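Local coordinates for protein iota-carrageenase (Alteromonas sp., PDB 1H80) that hydrolyses internal 1,4-beta linkages of iota-carrageenan, a sulfated red-algal galactan, with inversion of anomeric configuration, at residues Arg205-Glu210 against Asp238-Ser243; Gly245-Met250 against Cys271-Arg276; Asp260-Asn265 against Lys352-Thr357. One frame throughout, in Å; residues are numbered along the deposited sequence.

Interaction 1 of 3, residues Arg205-Glu210 against Asp238-Ser243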
ATOM      1  N   ARG A 205      -0.753   0.470 -11.567  1.00 11.85           N
ATOM      2  CA  ARG A 205       0.045   1.245 -12.509  1.00 12.13           C
ATOM      3  C   ARG A 205       0.110   2.737 -12.212  1.00 12.50           C
ATOM      4  O   ARG A 205      -0.884   3.349 -11.843  1.00 12.43           O
ATOM      5  CB  ARG A 205      -0.516   1.013 -13.917  1.00 14.48           C
ATOM      6  CG  ARG A 205       0.156   1.777 -15.045  1.00 16.99           C
ATOM      7  CD  ARG A 205      -0.393   1.300 -16.395  1.00 19.15           C
ATOM      8  NE  ARG A 205      -1.837   1.497 -16.514  1.00 19.75           N
ATOM      9  CZ  ARG A 205      -2.606   0.877 -17.409  1.00 20.20           C
ATOM     10  NH1 ARG A 205      -2.072   0.015 -18.262  1.00 21.11           N
ATOM     11  NH2 ARG A 205      -3.906   1.126 -17.458  1.00 20.30           N
ATOM     12  N   ASN A 206       1.300   3.306 -12.382  1.00 12.13           N
ATOM     13  CA  ASN A 206       1.522   4.729 -12.161  1.00 13.00           C
ATOM     14  C   ASN A 206       1.047   5.142 -10.778  1.00 12.85           C
ATOM     15  O   ASN A 206       0.107   5.925 -10.627  1.00 12.72           O
ATOM     16  CB  ASN A 206       0.797   5.548 -13.230  1.00 14.06           C
ATOM     17  CG  ASN A 206       1.255   6.991 -13.263  1.00 16.29           C
ATOM     18  OD1 ASN A 206       2.009   7.435 -12.396  1.00 17.68           O
ATOM     19  ND2 ASN A 206       0.800   7.734 -14.266  1.00 18.78           N
ATOM     20  N   LEU A 207       1.716   4.597  -9.769  1.00 12.71           N
ATOM     21  CA  LEU A 207       1.397   4.881  -8.377  1.00 12.24           C
ATOM     22  C   LEU A 207       2.637   5.487  -7.744  1.00 13.50           C
ATOM     23  O   LEU A 207       3.747   5.015  -7.977  1.00 14.49           O
ATOM     24  CB  LEU A 207       1.020   3.588  -7.658  1.00 12.59           C
ATOM     25  CG  LEU A 207      -0.157   2.828  -8.270  1.00 12.99           C
ATOM     26  CD1 LEU A 207      -0.373   1.535  -7.494  1.00 13.78           C
ATOM     27  CD2 LEU A 207      -1.418   3.691  -8.244  1.00 12.70           C
ATOM     28  N   HIS A 208       2.450   6.536  -6.954  1.00 13.01           N
ATOM     29  CA  HIS A 208       3.575   7.204  -6.318  1.00 14.17           C
ATOM     30  C   HIS A 208       3.184   7.600  -4.904  1.00 13.88           C
ATOM     31  O   HIS A 208       2.150   8.231  -4.695  1.00 14.45           O
ATOM     32  CB  HIS A 208       3.945   8.444  -7.137  1.00 15.33           C
ATOM     33  CG  HIS A 208       5.085   9.238  -6.579  1.00 17.68           C
ATOM     34  ND1 HIS A 208       5.524  10.408  -7.159  1.00 19.74           N
ATOM     35  CD2 HIS A 208       5.882   9.031  -5.502  1.00 19.60           C
ATOM     36  CE1 HIS A 208       6.539  10.890  -6.464  1.00 20.23           C
ATOM     37  NE2 HIS A 208       6.776  10.073  -5.453  1.00 20.13           N
ATOM     38  N   SER A 209       3.996   7.205  -3.934  1.00 13.99           N
ATOM     39  CA  SER A 209       3.726   7.562  -2.552  1.00 14.54           C
ATOM     40  C   SER A 209       4.926   8.280  -1.963  1.00 15.07           C
ATOM     41  O   SER A 209       6.063   7.846  -2.138  1.00 15.41           O
ATOM     42  CB  SER A 209       3.417   6.318  -1.710  1.00 15.73           C
ATOM     43  OG  SER A 209       3.197   6.681  -0.356  1.00 17.85           O
ATOM     44  N   GLU A 210       4.659   9.397  -1.295  1.00 14.65           N
ATOM     45  CA  GLU A 210       5.696  10.164  -0.625  1.00 14.98           C
ATOM     46  C   GLU A 210       5.574   9.711   0.823  1.00 14.65           C
ATOM     47  O   GLU A 210       4.607  10.050   1.504  1.00 14.92           O
ATOM     48  CB  GLU A 210       5.416  11.659  -0.728  1.00 15.55           C
ATOM     49  CG  GLU A 210       6.404  12.505   0.058  1.00 19.25           C
ATOM     50  CD  GLU A 210       6.017  13.966   0.090  1.00 21.81           C
ATOM     51  OE1 GLU A 210       4.940  14.290   0.639  1.00 21.91           O
ATOM     52  OE2 GLU A 210       6.792  14.793  -0.437  1.00 24.09           O
ATOM     53  N   ASP A 238       3.242  -1.669 -12.791  1.00 13.12           N
ATOM     54  CA  ASP A 238       4.066  -0.919 -13.723  1.00 14.43           C
ATOM     55  C   ASP A 238       4.143   0.537 -13.295  1.00 14.24           C
ATOM     56  O   ASP A 238       3.128   1.149 -12.962  1.00 14.35           O
ATOM     57  CB  ASP A 238       3.477  -1.020 -15.130  1.00 17.17           C
ATOM     58  CG  ASP A 238       4.264  -0.230 -16.149  1.00 21.31           C
ATOM     59  OD1 ASP A 238       5.499  -0.410 -16.223  1.00 22.82           O
ATOM     60  OD2 ASP A 238       3.643   0.567 -16.886  0.75 24.86           O
ATOM     61  N   ASN A 239       5.360   1.073 -13.293  1.00 12.76           N
ATOM     62  CA  ASN A 239       5.601   2.457 -12.918  1.00 13.09           C
ATOM     63  C   ASN A 239       5.145   2.746 -11.490  1.00 12.45           C
ATOM     64  O   ASN A 239       4.165   3.460 -11.255  1.00 12.60           O
ATOM     65  CB  ASN A 239       4.904   3.390 -13.905  1.00 14.29           C
ATOM     66  CG  ASN A 239       5.283   4.837 -13.699  1.00 15.07           C
ATOM     67  OD1 ASN A 239       6.212   5.146 -12.951  1.00 15.77           O
ATOM     68  ND2 ASN A 239       4.571   5.734 -14.368  1.00 17.40           N
ATOM     69  N   ILE A 240       5.876   2.172 -10.540  1.00 11.83           N
ATOM     70  CA  ILE A 240       5.594   2.345  -9.122  1.00 11.06           C
ATOM     71  C   ILE A 240       6.740   3.176  -8.571  1.00 12.49           C
ATOM     72  O   ILE A 240       7.916   2.840  -8.763  1.00 11.75           O
ATOM     73  CB  ILE A 240       5.534   0.985  -8.404  1.00 11.09           C
ATOM     74  CG1 ILE A 240       4.577   0.042  -9.147  1.00 12.52           C
ATOM     75  CG2 ILE A 240       5.111   1.181  -6.964  1.00 12.27           C
ATOM     76  CD1 ILE A 240       3.151   0.560  -9.302  1.00 12.70           C
ATOM     77  N   ARG A 241       6.396   4.252  -7.871  1.00 11.98           N
ATOM     78  CA  ARG A 241       7.411   5.162  -7.365  1.00 13.47           C
ATOM     79  C   ARG A 241       7.309   5.528  -5.895  1.00 14.05           C
ATOM     80  O   ARG A 241       6.221   5.572  -5.317  1.00 13.40           O
ATOM     81  CB  ARG A 241       7.383   6.442  -8.206  1.00 15.04           C
ATOM     82  CG  ARG A 241       7.346   6.184  -9.709  1.00 16.96           C
ATOM     83  CD  ARG A 241       7.426   7.468 -10.525  1.00 19.55           C
ATOM     84  NE  ARG A 241       6.294   8.371 -10.310  1.00 20.61           N
ATOM     85  CZ  ARG A 241       5.058   8.158 -10.753  1.00 21.60           C
ATOM     86  NH1 ARG A 241       4.770   7.060 -11.443  1.00 21.08           N
ATOM     87  NH2 ARG A 241       4.105   9.052 -10.514  1.00 21.90           N
ATOM     88  N   CYS A 242       8.466   5.786  -5.298  1.00 14.27           N
ATOM     89  CA  CYS A 242       8.554   6.169  -3.899  1.00 14.87           C
ATOM     90  C   CYS A 242       9.401   7.442  -3.786  1.00 14.66           C
ATOM     91  O   CYS A 242      10.294   7.676  -4.598  1.00 13.56           O
ATOM     92  CB  CYS A 242       9.212   5.049  -3.064  1.00 16.40           C
ATOM     93  SG  CYS A 242       9.785   5.710  -1.462  0.50 17.92           S
ATOM     94  N   SER A 243       9.093   8.277  -2.800  1.00 14.13           N
ATOM     95  CA  SER A 243       9.864   9.489  -2.547  1.00 14.85           C
ATOM     96  C   SER A 243       9.830   9.723  -1.045  1.00 14.90           C
ATOM     97  O   SER A 243       8.769   9.665  -0.424  1.00 14.71           O
ATOM     98  CB  SER A 243       9.285  10.698  -3.300  1.00 15.51           C
ATOM     99  OG  SER A 243       7.963  10.993  -2.898  0.50 15.37           O
TER
HETATM  100  O   HOH W   1       1.000  -1.020 -18.226  1.00 31.41           O
HETATM  101  O   HOH W   2       4.494  11.737  -9.379  1.00 34.90           O
HETATM  102  O   HOH W   3       8.481  13.871  -2.285  1.00 41.50           O
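Leu207 and Ile240 meet on the inner face of two neighbouring coils of the enzyme's parallel beta-helix. Strands 207-210 and 240-243 run in the same direction, their axes 4.7 Å apart at closest approach and 13° off parallel, and backbone bonds such as Arg241 N to Leu207 O hold them in register. On the tightly packed side, Leu207 and Ile240 run abreast into the interior, with Leu207 CB 4.1 Å from Ile240 CD1. Ser209 and Cys242 continue this buried face, and Cys242 is disulfide-bonded to Cys271.

The other face is polar and hydrated. There Arg241, bent at chi3 (-63°), turns its guanidinium back toward Asn206 and grips one oxygen with two nitrogens: NH1 is 2.9 Å and NH2 3.2 Å from Asn206 OD1. That oxygen lies in the guanidinium plane, although the Asn206 amide is turned 58° from it. Arg241 NH1 also donates to Asn239 OD1 at 2.8 Å, from above the amide plane, so one cation ties together the asparagines at both corners. Farther along, Arg241 CB sits over a face of the His208 ring in a CH-pi contact, 4.2 Å from its centroid, while water 2 joins His208 ND1 to Arg241 NH2.

At the Arg205 end the side-chain contact is looser. Arg205 is engaged by Glu180 and Asp8, Asp238 by Thr264, and water 1 links Arg205 NH1 to Asp238 OD2 through a weak bond. At the opposite end Ser243 is modelled in two conformers, which leaves tentative the hydrogen bond between Ser243 OG and His208 NE2, 3.0 Å in one of them.

Interaction 2 of 3, residues Gly245-Met250 against Cys271-Arg276; sequences GLAAVM and CGSAVR
Arg276, Leu246 and Met250 lose the most surface in this contact, and the arginine is central to it. With its CG anti to the backbone N (chi1 170°) and the chain extended from CG to NE, Arg276 stretches out beside Met250 and Leu246, roughly codirectional with both. Met250 is modelled in two conformers; in one of them CG lies over a face of the guanidinium, 4.1 Å from Arg276 NE, a contact that is provisional for that reason. Leu246 approaches the far end of the group obliquely, its CD1 4.1 Å from Arg276 NH1. At the root of the arginine, Ala247 CB packs 4.1 Å from Arg276 CB. Aliphatic carbons of Met250 and Leu246 thus border the guanidinium, and its NH2 forms a salt bridge with Asp278.

The two backbones run parallel but form a regular ladder only at one end. Where Leu246 is buried, its carbonyl accepts from Ser273 N at 3.1 Å, while Gly245 O takes Gly272 N at 2.9 Å. Next comes a bend, at which Ala274 O receives two amides: Ala248 N at 3.0 Å and Val249 N at 3.1 Å. The second bond is the straighter, with an N-H...O angle of 167° against 141° for the first. Regular parallel bridging begins at Val249 with Val275 and continues at Met250 with Arg276, where Arg276 N donates to Val249 O.

These are successive coils of the beta-helix as they turn a corner into the five-stranded parallel sheet that holds strands 250-252 and 275-277. Met250 and Leu246 also rest on Arg216 of strand 216-218, whereas Val249 and Val275 face inward toward strands 261-269 and 351-359.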
ATOM      1  N   GLY A 245      10.503   7.869   1.368  1.00 14.73           N
ATOM      2  CA  GLY A 245       9.841   6.800   2.090  1.00 14.09           C
ATOM      3  C   GLY A 245      10.709   5.580   2.308  1.00 13.71           C
ATOM      4  O   GLY A 245      11.937   5.652   2.248  1.00 14.14           O
ATOM      5  N   LEU A 246      10.058   4.452   2.563  1.00 13.68           N
ATOM      6  CA  LEU A 246      10.752   3.192   2.796  1.00 14.04           C
ATOM      7  C   LEU A 246      11.134   2.508   1.492  1.00 13.58           C
ATOM      8  O   LEU A 246      12.289   2.142   1.289  1.00 14.54           O
ATOM      9  CB  LEU A 246       9.870   2.247   3.616  1.00 15.60           C
ATOM     10  CG  LEU A 246       9.558   2.626   5.063  1.00 16.62           C
ATOM     11  CD1 LEU A 246       8.570   1.621   5.643  1.00 18.61           C
ATOM     12  CD2 LEU A 246      10.839   2.643   5.882  1.00 17.52           C
ATOM     13  N   ALA A 247      10.151   2.331   0.614  1.00 14.12           N
ATOM     14  CA  ALA A 247      10.378   1.672  -0.664  1.00 13.30           C
ATOM     15  C   ALA A 247       9.187   1.888  -1.579  1.00 13.25           C
ATOM     16  O   ALA A 247       8.100   2.229  -1.123  1.00 13.40           O
ATOM     17  CB  ALA A 247      10.583   0.182  -0.449  1.00 14.59           C
ATOM     18  N   ALA A 248       9.401   1.693  -2.874  1.00 12.88           N
ATOM     19  CA  ALA A 248       8.328   1.845  -3.845  1.00 12.93           C
ATOM     20  C   ALA A 248       7.535   0.550  -3.855  1.00 13.42           C
ATOM     21  O   ALA A 248       6.308   0.552  -3.859  1.00 12.84           O
ATOM     22  CB  ALA A 248       8.907   2.112  -5.226  1.00 13.32           C
ATOM     23  N   VAL A 249       8.260  -0.559  -3.854  1.00 13.69           N
ATOM     24  CA  VAL A 249       7.641  -1.872  -3.880  1.00 14.91           C
ATOM     25  C   VAL A 249       8.206  -2.734  -2.768  1.00 15.41           C
ATOM     26  O   VAL A 249       9.417  -2.810  -2.586  1.00 14.92           O
ATOM     27  CB  VAL A 249       7.906  -2.568  -5.223  1.00 15.36           C
ATOM     28  CG1 VAL A 249       7.310  -3.966  -5.204  1.00 16.97           C
ATOM     29  CG2 VAL A 249       7.311  -1.748  -6.360  1.00 16.53           C
ATOM     30  N   MET A 250       7.325  -3.386  -2.022  1.00 14.78           N
ATOM     31  CA  MET A 250       7.771  -4.240  -0.935  1.00 15.17           C
ATOM     32  C   MET A 250       7.008  -5.552  -0.880  1.00 14.97           C
ATOM     33  O   MET A 250       5.793  -5.587  -1.077  1.00 15.19           O
ATOM     34  CB  MET A 250       7.644  -3.497   0.396  1.00 15.95           C
ATOM     35  CG  MET A 250       7.971  -4.340   1.613  1.00 17.60           C
ATOM     36  SD  MET A 250       6.496  -5.122   2.283  0.50 17.31           S
ATOM     37  CE  MET A 250       6.302  -4.155   3.785  0.50 21.55           C
ATOM     38  N   CYS A 271      14.543   7.176  -0.931  1.00 14.63           N
ATOM     39  CA  CYS A 271      13.821   6.156  -0.146  1.00 14.66           C
ATOM     40  C   CYS A 271      14.855   5.206   0.420  1.00 14.45           C
ATOM     41  O   CYS A 271      16.024   5.230   0.012  1.00 14.14           O
ATOM     42  CB  CYS A 271      12.814   5.345  -0.986  1.00 16.92           C
ATOM     43  SG  CYS A 271      11.649   6.452  -1.816  1.00 17.96           S
ATOM     44  N   GLY A 272      14.429   4.376   1.366  1.00 13.58           N
ATOM     45  CA  GLY A 272      15.341   3.415   1.963  1.00 14.56           C
ATOM     46  C   GLY A 272      15.951   2.597   0.842  1.00 14.36           C
ATOM     47  O   GLY A 272      17.167   2.417   0.758  1.00 14.65           O
ATOM     48  N   SER A 273      15.083   2.099  -0.031  1.00 14.57           N
ATOM     49  CA  SER A 273      15.498   1.332  -1.196  1.00 14.16           C
ATOM     50  C   SER A 273      14.327   1.410  -2.164  1.00 14.72           C
ATOM     51  O   SER A 273      13.252   1.884  -1.796  1.00 14.63           O
ATOM     52  CB  SER A 273      15.792  -0.126  -0.830  1.00 15.93           C
ATOM     53  OG  SER A 273      14.621  -0.813  -0.423  1.00 17.10           O
ATOM     54  N   ALA A 274      14.527   0.968  -3.397  1.00 13.72           N
ATOM     55  CA  ALA A 274      13.445   1.007  -4.376  1.00 13.52           C
ATOM     56  C   ALA A 274      12.564  -0.223  -4.190  1.00 13.70           C
ATOM     57  O   ALA A 274      11.334  -0.138  -4.212  1.00 14.01           O
ATOM     58  CB  ALA A 274      14.017   1.046  -5.785  1.00 14.44           C
ATOM     59  N   VAL A 275      13.210  -1.367  -4.005  1.00 13.93           N
ATOM     60  CA  VAL A 275      12.505  -2.624  -3.813  1.00 14.41           C
ATOM     61  C   VAL A 275      12.976  -3.250  -2.512  1.00 15.16           C
ATOM     62  O   VAL A 275      14.165  -3.213  -2.185  1.00 14.84           O
ATOM     63  CB  VAL A 275      12.788  -3.610  -4.966  1.00 15.06           C
ATOM     64  CG1 VAL A 275      12.014  -4.907  -4.749  1.00 15.35           C
ATOM     65  CG2 VAL A 275      12.409  -2.976  -6.294  1.00 15.51           C
ATOM     66  N   ARG A 276      12.037  -3.814  -1.767  1.00 14.32           N
ATOM     67  CA  ARG A 276      12.363  -4.452  -0.508  1.00 16.05           C
ATOM     68  C   ARG A 276      11.590  -5.750  -0.369  1.00 16.41           C
ATOM     69  O   ARG A 276      10.390  -5.798  -0.621  1.00 16.24           O
ATOM     70  CB  ARG A 276      12.017  -3.527   0.653  1.00 16.77           C
ATOM     71  CG  ARG A 276      12.090  -4.197   2.006  1.00 18.57           C
ATOM     72  CD  ARG A 276      11.686  -3.232   3.098  1.00 19.88           C
ATOM     73  NE  ARG A 276      11.088  -3.930   4.230  1.00 21.40           N
ATOM     74  CZ  ARG A 276      10.526  -3.320   5.266  1.00 22.59           C
ATOM     75  NH1 ARG A 276      10.486  -1.995   5.316  1.00 22.88           N
ATOM     76  NH2 ARG A 276       9.997  -4.036   6.251  1.00 24.39           N
TER
HETATM   77  O   HOH W   4      13.163  -0.383   1.613  1.00 19.02           O

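Interaction 3 of 3, residues Asp260-Asn265 against Lys352-Thr357; sequences DVQVTN and KVFDVT
The Phe354 ring meets Val263 O at its edge, near the ring plane, with CD1 3.7 Å from that carbonyl oxygen. Phe354 CG stands anti to its own carbonyl carbon (chi1 -56°), which brings CD1 to strand 261-265. Two other groups of that strand reach the ring obliquely: Thr264 CG2, 4.0 Å from Phe354 CD1, and Gln262 OE1, 4.2 Å from Phe354 CE1. The Gln262 amide stands nearly upright to the ring, the planes being 83° apart, and its OE1 is already bonded to Lys4 N. Phe354 also stacks on Phe424 of strand 421-429, the next coil of this parallel beta-helix.

On the other face of the sheet, turned to the interior, Val263 and Val353 pack together, Val263 CB 4.1 Å from Val353 CG1.

Strands 261-265 and 352-357 are only 4° from parallel, and their axes come within 4.6 Å. Four backbone bonds knit them, with donors taken in turn from each strand. The first runs from Lys352 N to Val261 O, and the next, from Val263 N to Lys352 O, is close to straight. At the level of Asn265, Asp355 is held by Asn425 through OD1 while its CB leans toward Asn265. The last bond of the ladder falls here, Asn265 N to Phe354 O at 2.8 Å.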
ATOM      1  N   ASP A 260       2.266 -15.485  -8.123  1.00 15.64           N
ATOM      2  CA  ASP A 260       3.177 -14.730  -8.969  1.00 15.68           C
ATOM      3  C   ASP A 260       2.902 -13.239  -9.022  1.00 15.01           C
ATOM      4  O   ASP A 260       1.751 -12.795  -8.967  1.00 14.42           O
ATOM      5  CB  ASP A 260       3.160 -15.288 -10.393  1.00 17.30           C
ATOM      6  CG  ASP A 260       3.409 -16.784 -10.443  1.00 19.91           C
ATOM      7  OD1 ASP A 260       3.987 -17.330  -9.479  1.00 21.97           O
ATOM      8  OD2 ASP A 260       3.033 -17.414 -11.455  0.50 19.72           O
ATOM      9  N   VAL A 261       3.981 -12.472  -9.142  1.00 14.16           N
ATOM     10  CA  VAL A 261       3.900 -11.023  -9.225  1.00 13.63           C
ATOM     11  C   VAL A 261       4.953 -10.530 -10.200  1.00 14.06           C
ATOM     12  O   VAL A 261       6.099 -10.973 -10.160  1.00 14.90           O
ATOM     13  CB  VAL A 261       4.180 -10.347  -7.854  1.00 13.26           C
ATOM     14  CG1 VAL A 261       4.090  -8.826  -7.993  1.00 13.44           C
ATOM     15  CG2 VAL A 261       3.196 -10.844  -6.811  1.00 12.65           C
ATOM     16  N   GLN A 262       4.560  -9.630 -11.091  1.00 13.19           N
ATOM     17  CA  GLN A 262       5.507  -9.054 -12.029  1.00 13.61           C
ATOM     18  C   GLN A 262       5.435  -7.548 -11.891  1.00 14.46           C
ATOM     19  O   GLN A 262       4.354  -6.961 -11.943  1.00 14.67           O
ATOM     20  CB  GLN A 262       5.194  -9.438 -13.471  1.00 14.83           C
ATOM     21  CG  GLN A 262       6.105  -8.719 -14.454  1.00 16.36           C
ATOM     22  CD  GLN A 262       5.852  -9.120 -15.886  1.00 18.30           C
ATOM     23  OE1 GLN A 262       6.234 -10.210 -16.312  1.00 19.72           O
ATOM     24  NE2 GLN A 262       5.195  -8.243 -16.638  1.00 18.66           N
ATOM     25  N   VAL A 263       6.593  -6.929 -11.712  1.00 13.95           N
ATOM     26  CA  VAL A 263       6.662  -5.486 -11.572  1.00 14.47           C
ATOM     27  C   VAL A 263       7.648  -4.936 -12.584  1.00 15.47           C
ATOM     28  O   VAL A 263       8.732  -5.490 -12.774  1.00 15.68           O
ATOM     29  CB  VAL A 263       7.137  -5.073 -10.160  1.00 15.15           C
ATOM     30  CG1 VAL A 263       7.084  -3.563 -10.022  1.00 15.85           C
ATOM     31  CG2 VAL A 263       6.271  -5.729  -9.102  1.00 14.45           C
ATOM     32  N   THR A 264       7.267  -3.854 -13.248  1.00 14.73           N
ATOM     33  CA  THR A 264       8.146  -3.224 -14.220  1.00 15.92           C
ATOM     34  C   THR A 264       8.209  -1.732 -13.943  1.00 15.83           C
ATOM     35  O   THR A 264       7.219  -1.124 -13.537  1.00 15.60           O
ATOM     36  CB  THR A 264       7.656  -3.434 -15.672  1.00 16.88           C
ATOM     37  OG1 THR A 264       6.335  -2.893 -15.821  1.00 19.23           O
ATOM     38  CG2 THR A 264       7.644  -4.915 -16.023  1.00 18.18           C
ATOM     39  N   ASN A 265       9.389  -1.158 -14.140  1.00 15.12           N
ATOM     40  CA  ASN A 265       9.606   0.270 -13.960  1.00 15.83           C
ATOM     41  C   ASN A 265       9.334   0.759 -12.543  1.00 15.42           C
ATOM     42  O   ASN A 265       8.291   1.348 -12.256  1.00 14.78           O
ATOM     43  CB  ASN A 265       8.753   1.047 -14.964  1.00 16.92           C
ATOM     44  CG  ASN A 265       9.048   2.531 -14.956  1.00 19.23           C
ATOM     45  OD1 ASN A 265      10.031   2.977 -14.360  1.00 21.84           O
ATOM     46  ND2 ASN A 265       8.201   3.305 -15.624  1.00 20.87           N
ATOM     47  N   LYS A 352       9.246 -11.294 -10.460  1.00 16.74           N
ATOM     48  CA  LYS A 352      10.258 -10.639 -11.269  1.00 17.30           C
ATOM     49  C   LYS A 352       9.984  -9.148 -11.277  1.00 17.30           C
ATOM     50  O   LYS A 352       8.844  -8.718 -11.459  1.00 16.00           O
ATOM     51  CB  LYS A 352      10.243 -11.178 -12.699  1.00 18.30           C
ATOM     52  CG  LYS A 352      10.617 -12.641 -12.793  1.00 20.54           C
ATOM     53  CD  LYS A 352      10.683 -13.104 -14.234  1.00 22.90           C
ATOM     54  CE  LYS A 352      10.951 -14.598 -14.309  1.00 25.32           C
ATOM     55  NZ  LYS A 352      11.001 -15.082 -15.716  1.00 28.25           N
ATOM     56  N   VAL A 353      11.037  -8.374 -11.053  1.00 16.33           N
ATOM     57  CA  VAL A 353      10.953  -6.920 -11.037  1.00 16.58           C
ATOM     58  C   VAL A 353      11.949  -6.406 -12.070  1.00 16.55           C
ATOM     59  O   VAL A 353      13.158  -6.591 -11.917  1.00 16.55           O
ATOM     60  CB  VAL A 353      11.324  -6.362  -9.649  1.00 16.57           C
ATOM     61  CG1 VAL A 353      11.174  -4.849  -9.636  1.00 16.81           C
ATOM     62  CG2 VAL A 353      10.444  -7.005  -8.583  1.00 15.93           C
ATOM     63  N   PHE A 354      11.439  -5.768 -13.120  1.00 16.83           N
ATOM     64  CA  PHE A 354      12.288  -5.245 -14.187  1.00 17.66           C
ATOM     65  C   PHE A 354      12.446  -3.732 -14.129  1.00 18.53           C
ATOM     66  O   PHE A 354      11.497  -3.015 -13.816  1.00 19.65           O
ATOM     67  CB  PHE A 354      11.713  -5.602 -15.563  1.00 17.01           C
ATOM     68  CG  PHE A 354      11.496  -7.070 -15.781  1.00 17.93           C
ATOM     69  CD1 PHE A 354      10.375  -7.707 -15.263  1.00 17.53           C
ATOM     70  CD2 PHE A 354      12.404  -7.816 -16.528  1.00 17.55           C
ATOM     71  CE1 PHE A 354      10.156  -9.066 -15.486  1.00 18.50           C
ATOM     72  CE2 PHE A 354      12.197  -9.172 -16.758  1.00 18.87           C
ATOM     73  CZ  PHE A 354      11.069  -9.801 -16.237  1.00 17.71           C
ATOM     74  N   ASP A 355      13.651  -3.264 -14.451  1.00 18.60           N
ATOM     75  CA  ASP A 355      13.976  -1.839 -14.482  1.00 19.47           C
ATOM     76  C   ASP A 355      13.745  -1.119 -13.160  1.00 19.54           C
ATOM     77  O   ASP A 355      12.696  -0.517 -12.932  1.00 20.43           O
ATOM     78  CB  ASP A 355      13.188  -1.142 -15.595  1.00 20.96           C
ATOM     79  CG  ASP A 355      13.374  -1.808 -16.947  1.00 24.13           C
ATOM     80  OD1 ASP A 355      14.521  -2.176 -17.282  1.00 26.37           O
ATOM     81  OD2 ASP A 355      12.373  -1.957 -17.681  0.50 24.35           O
ATOM     82  N   VAL A 356      14.750  -1.178 -12.296  1.00 18.00           N
ATOM     83  CA  VAL A 356      14.689  -0.551 -10.986  1.00 17.51           C
ATOM     84  C   VAL A 356      15.703   0.584 -10.934  1.00 17.38           C
ATOM     85  O   VAL A 356      16.867   0.402 -11.288  1.00 17.64           O
ATOM     86  CB  VAL A 356      15.020  -1.573  -9.875  1.00 17.48           C
ATOM     87  CG1 VAL A 356      14.919  -0.917  -8.512  1.00 18.35           C
ATOM     88  CG2 VAL A 356      14.070  -2.764  -9.965  1.00 17.86           C
ATOM     89  N   THR A 357      15.256   1.758 -10.513  1.00 16.82           N
ATOM     90  CA  THR A 357      16.145   2.908 -10.413  1.00 16.82           C
ATOM     91  C   THR A 357      15.974   3.566  -9.055  1.00 16.21           C
ATOM     92  O   THR A 357      14.872   3.957  -8.678  1.00 16.30           O
ATOM     93  CB  THR A 357      15.846   3.951 -11.510  1.00 18.21           C
ATOM     94  OG1 THR A 357      15.984   3.343 -12.799  1.00 20.73           O
ATOM     95  CG2 THR A 357      16.814   5.130 -11.408  1.00 19.99           C
TER

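How the interactions relate
All three contacts join successive coils of one beta-helix. Interactions 1 and 3, with centres about 12 Å apart, involve adjacent strands 231-243 and 261-269, where Asn239 N lies 2.9 Å from Thr264 O in a probable hydrogen bond. Interaction 2 belongs to another wall. It is fastened to interaction 1, about 10 Å away between centres, by the disulfide Cys242 SG to Cys271 SG at 2.0 Å. Across the interior it packs on interaction 3, with Val249 CG2 4.1 Å from Val263 CG1 and Ala274 CB 3.5 Å from Val356 CG1. A bound glycerol, probably from crystallisation, lies about 4 Å from the Asn206 side chain in interaction 1.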